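Local coordinates for Mlr3007 protein (Mesorhizobium loti, PDB 3QQM), which probably catalyses the pyridoxal-phosphate-dependent transfer of the amino group of leucine, isoleucine or valine to 2-oxoglutarate, as a class-IV aminotransferase, at residues T21-W24 with F30-F33; R39-A44 with C51-I56; L142-G147 with L171-L176; N156-F161 with V179-L184. All coordinates share one frame; numbering follows the deposited sequence.

Contact 1. Residues T21-W24 with F30-F33; sequences TMRW and FLRF
Phe30 and Met22 both turn CG to the side of the backbone N (chi1 -54° and -50°). The selenomethionine chain Met22 then bends at its last torsion and lays its methyl on the Phe30 ring. Met22 CE is 3.4 Å from Phe30 CD1 and stands over one face, shifted toward the rim. This is a CH-pi contact. Met22 SE lies obliquely to the same ring, and also to that of Phe33, where it is 4.0 Å from Phe33 CD1; both are Met-aromatic contacts. The opposite face of Phe30 takes the edge of Trp24. Trp24 CD1 sits 3.8 Å from Phe30 CE1, and the planes meet at 74°, so the pair is T-shaped. Thus Phe30 is clamped between two residues of strand 17-25. The backbone forms an antiparallel beta hairpin in which Trp24 and Phe30 are a non-hydrogen-bonded pair. Next to it, Leu31 N donates an almost straight bond of 2.8 Å to Arg23 O. A type II turn from Phe30 to Phe33 then leads into helix 33-47. A water bridges further along, accepting from Arg23 N and donating to Leu31 O. The Arg23 and Leu31 side chains lie alongside each other and point the same way. Leu31 CD2 covers the centre of one guanidinium face, 3.9 Å from Arg23 CZ, while Arg23 NE donates to Leu212 O. Leu60 and Leu64 of helix 53-64 pack on the Phe30 ring.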
loop_
_atom_site.group_PDB
_atom_site.type_symbol
_atom_site.label_atom_id
_atom_site.label_comp_id
_atom_site.label_asym_id
_atom_site.label_seq_id
_atom_site.Cartn_x
_atom_site.Cartn_y
_atom_site.Cartn_z
ATOM N N THR A 21 -7.167 2.378 1.936
ATOM C CA THR A 21 -7.385 1.356 2.927
ATOM C C THR A 21 -6.725 1.849 4.198
ATOM O O THR A 21 -5.496 2.000 4.265
ATOM C CB THR A 21 -6.810 0.012 2.469
ATOM O OG1 THR A 21 -7.423 -0.349 1.233
ATOM C CG2 THR A 21 -7.063 -1.081 3.507
HETATM N N MSE A 22 -7.550 2.038 5.221
HETATM C CA MSE A 22 -7.112 2.600 6.472
HETATM C C MSE A 22 -7.529 1.800 7.707
HETATM O O MSE A 22 -8.464 0.980 7.660
HETATM C CB MSE A 22 -7.753 3.990 6.604
HETATM C CG MSE A 22 -7.584 4.888 5.370
HETATM SE SE MSE A 22 -8.518 6.581 5.503
HETATM C CE MSE A 22 -10.352 5.952 5.611
ATOM N N ARG A 23 -6.861 2.095 8.823
ATOM C CA ARG A 23 -7.194 1.487 10.089
ATOM C C ARG A 23 -7.867 2.527 10.945
ATOM O O ARG A 23 -7.267 3.559 11.268
ATOM C CB ARG A 23 -5.958 1.019 10.833
ATOM C CG ARG A 23 -6.295 0.138 12.034
ATOM C CD ARG A 23 -5.166 0.041 13.062
ATOM N NE ARG A 23 -3.883 -0.336 12.487
ATOM C CZ ARG A 23 -2.738 -0.413 13.174
ATOM N NH1 ARG A 23 -2.715 -0.167 14.492
ATOM N NH2 ARG A 23 -1.609 -0.732 12.539
ATOM N N TRP A 24 -9.119 2.291 11.281
ATOM C CA TRP A 24 -9.850 3.183 12.179
ATOM C C TRP A 24 -9.619 2.690 13.594
ATOM O O TRP A 24 -9.652 1.495 13.839
ATOM C CB TRP A 24 -11.331 3.138 11.901
ATOM C CG TRP A 24 -12.155 4.062 12.747
ATOM C CD1 TRP A 24 -12.502 5.343 12.447
ATOM C CD2 TRP A 24 -12.784 3.762 13.988
ATOM N NE1 TRP A 24 -13.322 5.846 13.406
ATOM C CE2 TRP A 24 -13.505 4.907 14.375
ATOM C CE3 TRP A 24 -12.832 2.634 14.798
ATOM C CZ2 TRP A 24 -14.247 4.969 15.554
ATOM C CZ3 TRP A 24 -13.580 2.694 15.973
ATOM C CH2 TRP A 24 -14.281 3.850 16.330
ATOM N N PHE A 30 -9.261 7.440 11.998
ATOM C CA PHE A 30 -8.354 6.796 11.035
ATOM C C PHE A 30 -6.899 7.122 11.245
ATOM O O PHE A 30 -6.523 8.266 11.327
ATOM C CB PHE A 30 -8.736 7.142 9.591
ATOM C CG PHE A 30 -10.153 6.846 9.259
ATOM C CD1 PHE A 30 -10.557 5.565 9.014
ATOM C CD2 PHE A 30 -11.101 7.860 9.242
ATOM C CE1 PHE A 30 -11.871 5.292 8.727
ATOM C CE2 PHE A 30 -12.420 7.598 8.956
ATOM C CZ PHE A 30 -12.799 6.308 8.676
ATOM N N LEU A 31 -6.079 6.093 11.312
ATOM C CA LEU A 31 -4.660 6.295 11.478
ATOM C C LEU A 31 -4.139 6.952 10.175
ATOM O O LEU A 31 -4.533 6.561 9.079
ATOM C CB LEU A 31 -3.983 4.953 11.755
ATOM C CG LEU A 31 -2.615 4.895 12.417
ATOM C CD1 LEU A 31 -2.603 5.659 13.755
ATOM C CD2 LEU A 31 -2.182 3.414 12.641
ATOM N N ARG A 32 -3.341 8.016 10.322
ATOM C CA ARG A 32 -2.763 8.723 9.177
ATOM C C ARG A 32 -3.846 9.253 8.222
ATOM O O ARG A 32 -3.640 9.341 7.019
ATOM C CB ARG A 32 -1.759 7.810 8.433
ATOM C CG ARG A 32 -0.469 7.589 9.187
ATOM C CD ARG A 32 0.438 6.570 8.482
ATOM N NE ARG A 32 -0.020 5.212 8.731
ATOM C CZ ARG A 32 0.316 4.516 9.812
ATOM N NH1 ARG A 32 1.153 5.037 10.720
ATOM N NH2 ARG A 32 -0.162 3.291 9.979
ATOM N N PHE A 33 -4.981 9.638 8.808
ATOM C CA PHE A 33 -6.137 10.113 8.065
ATOM C C PHE A 33 -5.812 11.218 7.097
ATOM O O PHE A 33 -6.151 11.121 5.941
ATOM C CB PHE A 33 -7.251 10.540 9.043
ATOM C CG PHE A 33 -8.617 10.779 8.398
ATOM C CD1 PHE A 33 -9.007 10.109 7.234
ATOM C CD2 PHE A 33 -9.598 11.469 9.109
ATOM C CE1 PHE A 33 -10.293 10.281 6.714
ATOM C CE2 PHE A 33 -10.890 11.619 8.598
ATOM C CZ PHE A 33 -11.230 11.031 7.407
HETATM O O HOH W 1 -4.437 3.694 8.655
#

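Contact 2. Residues R39-A44 with C51-I56; sequences RLYGSA and CDPQRI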
loop_
_atom_site.group_PDB
_atom_site.type_symbol
_atom_site.label_atom_id
_atom_site.label_comp_id
_atom_site.label_asym_id
_atom_site.label_seq_id
_atom_site.Cartn_x
_atom_site.Cartn_y
_atom_site.Cartn_z
ATOM N N ARG A 39 -3.601 12.140 -0.328
ATOM C CA ARG A 39 -3.352 11.312 -1.490
ATOM C C ARG A 39 -4.596 11.163 -2.369
ATOM O O ARG A 39 -4.513 11.354 -3.558
ATOM C CB ARG A 39 -2.886 9.925 -1.085
ATOM C CG ARG A 39 -2.582 9.042 -2.305
ATOM C CD ARG A 39 -1.856 7.831 -1.913
ATOM N NE ARG A 39 -2.660 6.931 -1.099
ATOM C CZ ARG A 39 -2.165 5.857 -0.489
ATOM N NH1 ARG A 39 -0.860 5.613 -0.521
ATOM N NH2 ARG A 39 -2.954 5.068 0.234
ATOM N N LEU A 40 -5.714 10.753 -1.770
ATOM C CA LEU A 40 -6.963 10.567 -2.503
ATOM C C LEU A 40 -7.419 11.844 -3.214
ATOM O O LEU A 40 -7.761 11.820 -4.404
ATOM C CB LEU A 40 -8.082 10.099 -1.563
ATOM C CG LEU A 40 -9.462 9.965 -2.188
ATOM C CD1 LEU A 40 -9.453 8.912 -3.299
ATOM C CD2 LEU A 40 -10.471 9.623 -1.118
ATOM N N TYR A 41 -7.408 12.959 -2.501
ATOM C CA TYR A 41 -7.849 14.197 -3.109
ATOM C C TYR A 41 -6.875 14.677 -4.180
ATOM O O TYR A 41 -7.303 15.208 -5.220
ATOM C CB TYR A 41 -8.107 15.270 -2.073
ATOM C CG TYR A 41 -9.224 14.953 -1.118
ATOM C CD1 TYR A 41 -10.341 14.286 -1.537
ATOM C CD2 TYR A 41 -9.234 15.476 0.153
ATOM C CE1 TYR A 41 -11.393 14.034 -0.677
ATOM C CE2 TYR A 41 -10.294 15.249 1.018
ATOM C CZ TYR A 41 -11.368 14.532 0.593
ATOM O OH TYR A 41 -12.425 14.288 1.430
ATOM N N GLY A 42 -5.583 14.472 -3.940
ATOM C CA GLY A 42 -4.554 14.869 -4.896
ATOM C C GLY A 42 -4.702 14.054 -6.184
ATOM O O GLY A 42 -4.711 14.613 -7.267
ATOM N N SER A 43 -4.862 12.740 -6.050
ATOM C CA SER A 43 -5.022 11.884 -7.217
ATOM C C SER A 43 -6.311 12.187 -7.971
ATOM O O SER A 43 -6.301 12.256 -9.180
ATOM C CB SER A 43 -4.979 10.406 -6.825
ATOM O OG SER A 43 -3.753 10.086 -6.241
ATOM N N ALA A 44 -7.406 12.409 -7.261
ATOM C CA ALA A 44 -8.666 12.689 -7.928
ATOM C C ALA A 44 -8.504 13.962 -8.783
ATOM O O ALA A 44 -8.974 14.036 -9.933
ATOM C CB ALA A 44 -9.783 12.829 -6.942
ATOM N N CYS A 51 -14.862 14.704 -7.156
ATOM C CA CYS A 51 -14.621 14.353 -5.755
ATOM C C CYS A 51 -15.225 15.381 -4.813
ATOM O O CYS A 51 -14.764 16.512 -4.750
ATOM C CB CYS A 51 -13.125 14.264 -5.503
ATOM S SG CYS A 51 -12.711 13.558 -3.915
ATOM N N ASP A 52 -16.264 14.983 -4.093
ATOM C CA ASP A 52 -16.958 15.872 -3.161
ATOM C C ASP A 52 -16.601 15.463 -1.718
ATOM O O ASP A 52 -17.101 14.476 -1.208
ATOM C CB ASP A 52 -18.453 15.794 -3.400
ATOM C CG ASP A 52 -19.240 16.677 -2.461
ATOM O OD1 ASP A 52 -18.631 17.295 -1.561
ATOM O OD2 ASP A 52 -20.477 16.758 -2.623
ATOM N N PRO A 53 -15.723 16.231 -1.062
ATOM C CA PRO A 53 -15.294 15.897 0.300
ATOM C C PRO A 53 -16.428 15.723 1.317
ATOM O O PRO A 53 -16.293 14.927 2.256
ATOM C CB PRO A 53 -14.421 17.082 0.680
ATOM C CG PRO A 53 -13.927 17.608 -0.601
ATOM C CD PRO A 53 -14.992 17.392 -1.598
ATOM N N GLN A 54 -17.520 16.455 1.139
ATOM C CA GLN A 54 -18.653 16.369 2.053
ATOM C C GLN A 54 -19.250 14.958 1.942
ATOM O O GLN A 54 -19.606 14.324 2.954
ATOM C CB GLN A 54 -19.676 17.503 1.755
ATOM C CG GLN A 54 -20.768 17.736 2.846
ATOM C CD GLN A 54 -21.582 19.088 2.658
ATOM O OE1 GLN A 54 -21.395 19.823 1.671
ATOM N NE2 GLN A 54 -22.454 19.406 3.637
ATOM N N ARG A 55 -19.289 14.446 0.717
ATOM C CA ARG A 55 -19.795 13.103 0.442
ATOM C C ARG A 55 -18.846 11.999 0.980
ATOM O O ARG A 55 -19.301 10.945 1.458
ATOM C CB ARG A 55 -20.003 12.951 -1.051
ATOM C CG ARG A 55 -20.343 11.572 -1.512
ATOM C CD ARG A 55 -20.400 11.532 -3.046
ATOM N NE ARG A 55 -21.401 12.471 -3.581
ATOM C CZ ARG A 55 -21.694 12.593 -4.871
ATOM N NH1 ARG A 55 -21.093 11.807 -5.771
ATOM N NH2 ARG A 55 -22.615 13.481 -5.260
ATOM N N ILE A 56 -17.541 12.245 0.875
ATOM C CA ILE A 56 -16.547 11.313 1.379
ATOM C C ILE A 56 -16.737 11.207 2.889
ATOM O O ILE A 56 -16.789 10.130 3.422
ATOM C CB ILE A 56 -15.089 11.761 1.036
ATOM C CG1 ILE A 56 -14.868 11.736 -0.469
ATOM C CG2 ILE A 56 -14.080 10.880 1.725
ATOM C CD1 ILE A 56 -15.106 10.399 -1.088
HETATM O O HOH W 2 -13.407 14.724 4.026
#
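The loop between helix 33-47 and helix 53-64 brings the two together, and Tyr41 reaches across to Cys51, Pro53 and Ile56. Cys51 SG comes to the edge of the Tyr41 ring, near its plane. Cys51 SG is 3.4 Å from Tyr41 CD1, and this is a sulfur-aromatic contact at the rim of the ring, not over its face. The thiol gets there because SG stands anti to the backbone N of Cys51 (chi1 -170°). At its far end the phenol meets the first turn of the second helix. Tyr41 OH is 3.5 Å from Pro53 CB and 3.7 Å from Ile56 CB. The Tyr41 and Ile56 side chains run antiparallel past one another, with Ile56 CG1 at the ring edge. The turn they meet is N-capped by Asp52, whose OD1 accepts from Gln54 N at 3.0 Å. That donor approaches from above the carboxylate plane. A water near the plane of the Tyr41 ring lies 2.8 Å from Tyr41 OH and donates a weak bond to Pro53 O. Nearer the loop, Ala44 CB touches Cys51 CB at 3.9 Å. Leu77 of strand 71-78 packs against both Ala44 and Cys51, and Leu75 of that strand touches Ile56. On helix 33-47, Arg39 pairs with Glu20 and donates to the phosphate of the cofactor-bearing lysine at position 118.

Contact 3. Residues L142-G147 with L171-L176; sequences LANERG and LDCGLL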
loop_
_atom_site.group_PDB
_atom_site.type_symbol
_atom_site.label_atom_id
_atom_site.label_comp_id
_atom_site.label_asym_id
_atom_site.label_seq_id
_atom_site.Cartn_x
_atom_site.Cartn_y
_atom_site.Cartn_z
ATOM N N LEU A 142 7.827 -7.221 -6.283
ATOM C CA LEU A 142 7.981 -6.998 -7.708
ATOM C C LEU A 142 9.158 -6.043 -7.950
ATOM O O LEU A 142 9.344 -5.075 -7.209
ATOM C CB LEU A 142 6.720 -6.357 -8.322
ATOM C CG LEU A 142 5.402 -7.135 -8.274
ATOM C CD1 LEU A 142 4.826 -7.055 -6.873
ATOM C CD2 LEU A 142 4.410 -6.578 -9.271
ATOM N N ALA A 143 9.921 -6.318 -9.001
ATOM C CA ALA A 143 11.040 -5.480 -9.418
ATOM C C ALA A 143 10.677 -4.845 -10.759
ATOM O O ALA A 143 9.721 -5.232 -11.362
ATOM C CB ALA A 143 12.333 -6.305 -9.546
ATOM N N ASN A 144 11.450 -3.859 -11.204
ATOM C CA ASN A 144 11.193 -3.175 -12.469
ATOM C C ASN A 144 12.120 -3.662 -13.585
ATOM O O ASN A 144 12.849 -4.625 -13.395
ATOM C CB ASN A 144 11.306 -1.661 -12.279
ATOM C CG ASN A 144 12.725 -1.202 -11.922
ATOM O OD1 ASN A 144 13.716 -1.954 -12.081
ATOM N ND2 ASN A 144 12.833 0.049 -11.457
ATOM N N GLU A 145 12.119 -2.968 -14.735
ATOM C CA GLU A 145 12.941 -3.389 -15.913
ATOM C C GLU A 145 14.443 -3.354 -15.697
ATOM O O GLU A 145 15.191 -3.844 -16.513
ATOM C CB GLU A 145 12.568 -2.617 -17.210
ATOM C CG GLU A 145 12.885 -1.117 -17.290
ATOM C CD GLU A 145 11.953 -0.182 -16.466
ATOM O OE1 GLU A 145 11.195 -0.645 -15.576
ATOM O OE2 GLU A 145 11.991 1.029 -16.723
ATOM N N ARG A 146 14.874 -2.741 -14.600
ATOM C CA ARG A 146 16.299 -2.656 -14.239
ATOM C C ARG A 146 16.629 -3.535 -13.021
ATOM O O ARG A 146 17.696 -3.428 -12.432
ATOM C CB ARG A 146 16.698 -1.194 -14.041
ATOM C CG ARG A 146 16.671 -0.435 -15.381
ATOM C CD ARG A 146 17.070 1.013 -15.282
ATOM N NE ARG A 146 16.131 1.741 -14.444
ATOM C CZ ARG A 146 14.966 2.246 -14.859
ATOM N NH1 ARG A 146 14.555 2.089 -16.115
ATOM N NH2 ARG A 146 14.185 2.887 -14.000
ATOM N N GLY A 147 15.706 -4.448 -12.699
ATOM C CA GLY A 147 15.876 -5.398 -11.593
ATOM C C GLY A 147 15.942 -4.790 -10.208
ATOM O O GLY A 147 16.489 -5.395 -9.286
ATOM N N LEU A 171 11.011 6.487 -5.357
ATOM C CA LEU A 171 9.772 6.560 -6.103
ATOM C C LEU A 171 9.915 6.383 -7.639
ATOM O O LEU A 171 9.074 5.702 -8.261
ATOM C CB LEU A 171 9.067 7.871 -5.789
ATOM C CG LEU A 171 7.591 7.890 -6.161
ATOM C CD1 LEU A 171 6.842 6.775 -5.383
ATOM C CD2 LEU A 171 7.002 9.291 -5.878
ATOM N N ASP A 172 10.954 6.961 -8.243
ATOM C CA ASP A 172 11.138 6.814 -9.684
ATOM C C ASP A 172 11.365 5.345 -10.137
ATOM O O ASP A 172 11.407 5.089 -11.316
ATOM C CB ASP A 172 12.245 7.735 -10.232
ATOM C CG ASP A 172 13.602 7.478 -9.595
ATOM O OD1 ASP A 172 13.675 6.788 -8.533
ATOM O OD2 ASP A 172 14.600 7.995 -10.131
ATOM N N CYS A 173 11.521 4.403 -9.207
ATOM C CA CYS A 173 11.667 2.986 -9.570
ATOM C C CYS A 173 10.352 2.379 -10.126
ATOM O O CYS A 173 10.372 1.372 -10.852
ATOM C CB CYS A 173 12.153 2.144 -8.368
ATOM S SG CYS A 173 13.910 2.363 -7.852
ATOM N N GLY A 174 9.219 2.971 -9.747
ATOM C CA GLY A 174 7.902 2.517 -10.186
ATOM C C GLY A 174 7.211 1.800 -9.047
ATOM O O GLY A 174 7.346 0.578 -8.884
ATOM N N LEU A 175 6.501 2.573 -8.236
ATOM C CA LEU A 175 5.753 2.053 -7.074
ATOM C C LEU A 175 4.768 3.107 -6.531
ATOM O O LEU A 175 4.794 4.283 -6.926
ATOM C CB LEU A 175 6.686 1.657 -5.928
ATOM C CG LEU A 175 7.711 2.755 -5.563
ATOM C CD1 LEU A 175 7.823 3.011 -4.058
ATOM C CD2 LEU A 175 9.070 2.457 -6.215
ATOM N N LEU A 176 3.920 2.666 -5.612
ATOM C CA LEU A 176 2.962 3.523 -4.970
ATOM C C LEU A 176 3.614 4.292 -3.812
ATOM O O LEU A 176 4.276 3.699 -2.969
ATOM C CB LEU A 176 1.833 2.698 -4.409
ATOM C CG LEU A 176 0.715 3.502 -3.777
ATOM C CD1 LEU A 176 -0.086 4.143 -4.862
ATOM C CD2 LEU A 176 -0.188 2.622 -2.882
#
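Asn144 OD1 is gripped by two backbone N-H groups while the ND2 of the same amide reaches across to Cys173. OD1 accepts from Arg146 N at 2.9 Å, which makes an Asx turn, and also from Glu148 N. Arg146 N comes from above the carbonyl plane. Asn144 ND2 donates to Cys173 O at 2.9 Å. This bond is well aligned, with 167° at the hydrogen. It lies in the carbonyl plane, on a lone pair of Cys173 O, and Cys173 O is itself nearly in the amide plane of Asn144. The amide is thus held from both ends. Asn144 CG stands between the backbone N and the carbonyl carbon (chi1 65°), which lets one side chain face both its own turn and the other segment. Cys173 CB also approaches Asn144 ND2, at 3.8 Å. Residues 144-147 form a type I turn, closed by Gly147 N to Asn144 O at 2.9 Å. At its exposed corner Arg146 NH1 pairs with Glu145 OE2. The turn links strands 139-143 and 149-152 at one edge of the mixed sheet. Residues 171-173 make a short 3-10 segment between strand 166-169 and helix 179-186. Cys150 of strand 149-152 touches both Asn144 and Cys173, placing the contact beside that edge strand.

Contact 4. Residues N156-F161 with V179-L184; sequences NVFADF and VLRAEL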
loop_
_atom_site.group_PDB
_atom_site.type_symbol
_atom_site.label_atom_id
_atom_site.label_comp_id
_atom_site.label_asym_id
_atom_site.label_seq_id
_atom_site.Cartn_x
_atom_site.Cartn_y
_atom_site.Cartn_z
ATOM N N ASN A 156 4.897 -1.476 0.954
ATOM C CA ASN A 156 6.146 -0.881 0.548
ATOM C C ASN A 156 7.218 -1.657 1.330
ATOM O O ASN A 156 6.925 -2.221 2.377
ATOM C CB ASN A 156 6.187 0.607 0.851
ATOM C CG ASN A 156 5.327 1.428 -0.113
ATOM O OD1 ASN A 156 4.372 2.089 0.295
ATOM N ND2 ASN A 156 5.653 1.357 -1.411
ATOM N N VAL A 157 8.447 -1.672 0.811
ATOM C CA VAL A 157 9.568 -2.418 1.391
ATOM C C VAL A 157 10.507 -1.510 2.157
ATOM O O VAL A 157 10.761 -0.392 1.750
ATOM C CB VAL A 157 10.366 -3.125 0.269
ATOM C CG1 VAL A 157 11.560 -3.913 0.846
ATOM C CG2 VAL A 157 9.448 -4.031 -0.535
ATOM N N PHE A 158 11.035 -2.013 3.265
ATOM C CA PHE A 158 11.933 -1.250 4.120
ATOM C C PHE A 158 13.027 -2.187 4.571
ATOM O O PHE A 158 12.755 -3.214 5.236
ATOM C CB PHE A 158 11.177 -0.698 5.319
ATOM C CG PHE A 158 10.003 0.160 4.941
ATOM C CD1 PHE A 158 8.763 -0.404 4.734
ATOM C CD2 PHE A 158 10.144 1.521 4.803
ATOM C CE1 PHE A 158 7.695 0.361 4.387
ATOM C CE2 PHE A 158 9.097 2.294 4.435
ATOM C CZ PHE A 158 7.848 1.717 4.232
ATOM N N ALA A 159 14.264 -1.843 4.200
ATOM C CA ALA A 159 15.413 -2.671 4.491
ATOM C C ALA A 159 16.461 -1.928 5.302
ATOM O O ALA A 159 16.864 -0.810 4.961
ATOM C CB ALA A 159 16.005 -3.192 3.189
ATOM N N ASP A 160 16.903 -2.576 6.373
ATOM C CA ASP A 160 17.911 -2.040 7.272
ATOM C C ASP A 160 19.203 -2.755 6.982
ATOM O O ASP A 160 19.350 -3.932 7.323
ATOM C CB ASP A 160 17.477 -2.296 8.700
ATOM C CG ASP A 160 18.449 -1.728 9.744
ATOM O OD1 ASP A 160 19.613 -1.353 9.416
ATOM O OD2 ASP A 160 18.011 -1.652 10.901
ATOM N N PHE A 161 20.146 -2.062 6.342
ATOM C CA PHE A 161 21.433 -2.700 5.987
ATOM C C PHE A 161 22.452 -2.661 7.107
ATOM O O PHE A 161 23.628 -2.953 6.880
ATOM C CB PHE A 161 22.002 -2.124 4.693
ATOM C CG PHE A 161 21.139 -2.413 3.492
ATOM C CD1 PHE A 161 21.195 -3.665 2.865
ATOM C CD2 PHE A 161 20.258 -1.459 2.998
ATOM C CE1 PHE A 161 20.396 -3.948 1.779
ATOM C CE2 PHE A 161 19.453 -1.744 1.888
ATOM C CZ PHE A 161 19.518 -2.984 1.284
ATOM N N VAL A 179 1.348 5.639 2.193
ATOM C CA VAL A 179 1.095 6.526 3.302
ATOM C C VAL A 179 1.978 6.185 4.528
ATOM O O VAL A 179 2.472 7.073 5.182
ATOM C CB VAL A 179 -0.407 6.513 3.630
ATOM C CG1 VAL A 179 -0.698 6.993 5.072
ATOM C CG2 VAL A 179 -1.175 7.332 2.556
ATOM N N LEU A 180 2.143 4.915 4.857
ATOM C CA LEU A 180 3.052 4.580 5.945
ATOM C C LEU A 180 4.435 5.034 5.466
ATOM O O LEU A 180 5.149 5.721 6.173
ATOM C CB LEU A 180 3.056 3.085 6.241
ATOM C CG LEU A 180 4.126 2.630 7.243
ATOM C CD1 LEU A 180 3.865 3.216 8.653
ATOM C CD2 LEU A 180 4.265 1.115 7.333
ATOM N N ARG A 181 4.764 4.685 4.229
ATOM C CA ARG A 181 6.047 5.032 3.616
ATOM C C ARG A 181 6.307 6.503 3.756
ATOM O O ARG A 181 7.373 6.903 4.188
ATOM C CB ARG A 181 6.045 4.673 2.136
ATOM C CG ARG A 181 7.304 5.048 1.367
ATOM C CD ARG A 181 7.098 4.732 -0.115
ATOM N NE ARG A 181 8.262 5.041 -0.947
ATOM C CZ ARG A 181 8.527 6.225 -1.464
ATOM N NH1 ARG A 181 7.718 7.262 -1.242
ATOM N NH2 ARG A 181 9.621 6.378 -2.210
ATOM N N ALA A 182 5.323 7.314 3.397
ATOM C CA ALA A 182 5.460 8.748 3.499
ATOM C C ALA A 182 5.710 9.182 4.947
ATOM O O ALA A 182 6.514 10.072 5.207
ATOM C CB ALA A 182 4.207 9.424 2.968
ATOM N N GLU A 183 4.998 8.597 5.897
ATOM C CA GLU A 183 5.188 9.015 7.275
ATOM C C GLU A 183 6.609 8.693 7.757
ATOM O O GLU A 183 7.215 9.491 8.462
ATOM C CB GLU A 183 4.166 8.369 8.204
ATOM C CG GLU A 183 4.121 8.977 9.642
ATOM C CD GLU A 183 3.043 8.333 10.513
ATOM O OE1 GLU A 183 3.140 7.121 10.799
ATOM O OE2 GLU A 183 2.112 9.059 10.958
ATOM N N LEU A 184 7.112 7.520 7.390
ATOM C CA LEU A 184 8.434 7.108 7.806
ATOM C C LEU A 184 9.505 7.978 7.153
ATOM O O LEU A 184 10.545 8.234 7.759
ATOM C CB LEU A 184 8.678 5.633 7.482
ATOM C CG LEU A 184 7.809 4.577 8.166
ATOM C CD1 LEU A 184 8.132 3.221 7.563
ATOM C CD2 LEU A 184 7.994 4.559 9.690
HETATM O O HOH W 3 3.328 2.510 2.773
#
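The apolar part rests on Phe158 and Leu184. Leu184 CD1 lies over one face of the Phe158 ring, 3.4 Å from Phe158 CE2, in a CH-pi contact. The two side chains slant across one another. Arg181 CA meets the same ring at its edge, in plane, 3.8 Å from Phe158 CZ. The ring therefore rests against the helix backbone while the leucine methyl lies over its face. With CG beside the backbone N (chi1 -57°), the Phe158 ring reaches over to the helix.

The polar part is indirect. The Asn156 amide touches the aliphatic stem of Arg181, with Asn156 CG 3.7 Å from Arg181 CD, and the side chains cross at about a right angle. A water joins the segments. It donates to Asn156 OD1 at 2.7 Å and accepts from Arg181 N at 3.0 Å. The Asn156 ND2 end binds Leu176 O. The extended Arg181 chain carries its guanidinium to Glu192, with which it forms a salt bridge.

Strand 156-160 is an outermost strand of the mixed sheet, and helix 179-186 packs against it; the axes of 156-160 and 179-184 run at 36°. Val179 N at the helix start donates to the phosphate of the modified lysine at position 118, an arrangement typical of phosphate binding at a helix N terminus.

In the fold
From the N terminus, contact 1 closes the hairpin of strands 17-25 and 29-30. Contact 2 then closes the loop between helices 33-47 and 53-64. These two follow in series, their centres about 15 Å apart, and both belong to the part built on the four-stranded antiparallel sheet. Contacts 3 and 4 come later and cross, because 156-161 lies between 142-147 and 171-176, and 179-184 follows. Both reach the mixed sheet, and they meet where Leu176 approaches Asn156. The two halves are tied together as well. Arg32 of contact 1 forms a salt bridge with Glu183 of contact 4, and Arg39 of contact 2 packs on Leu176 and Val179.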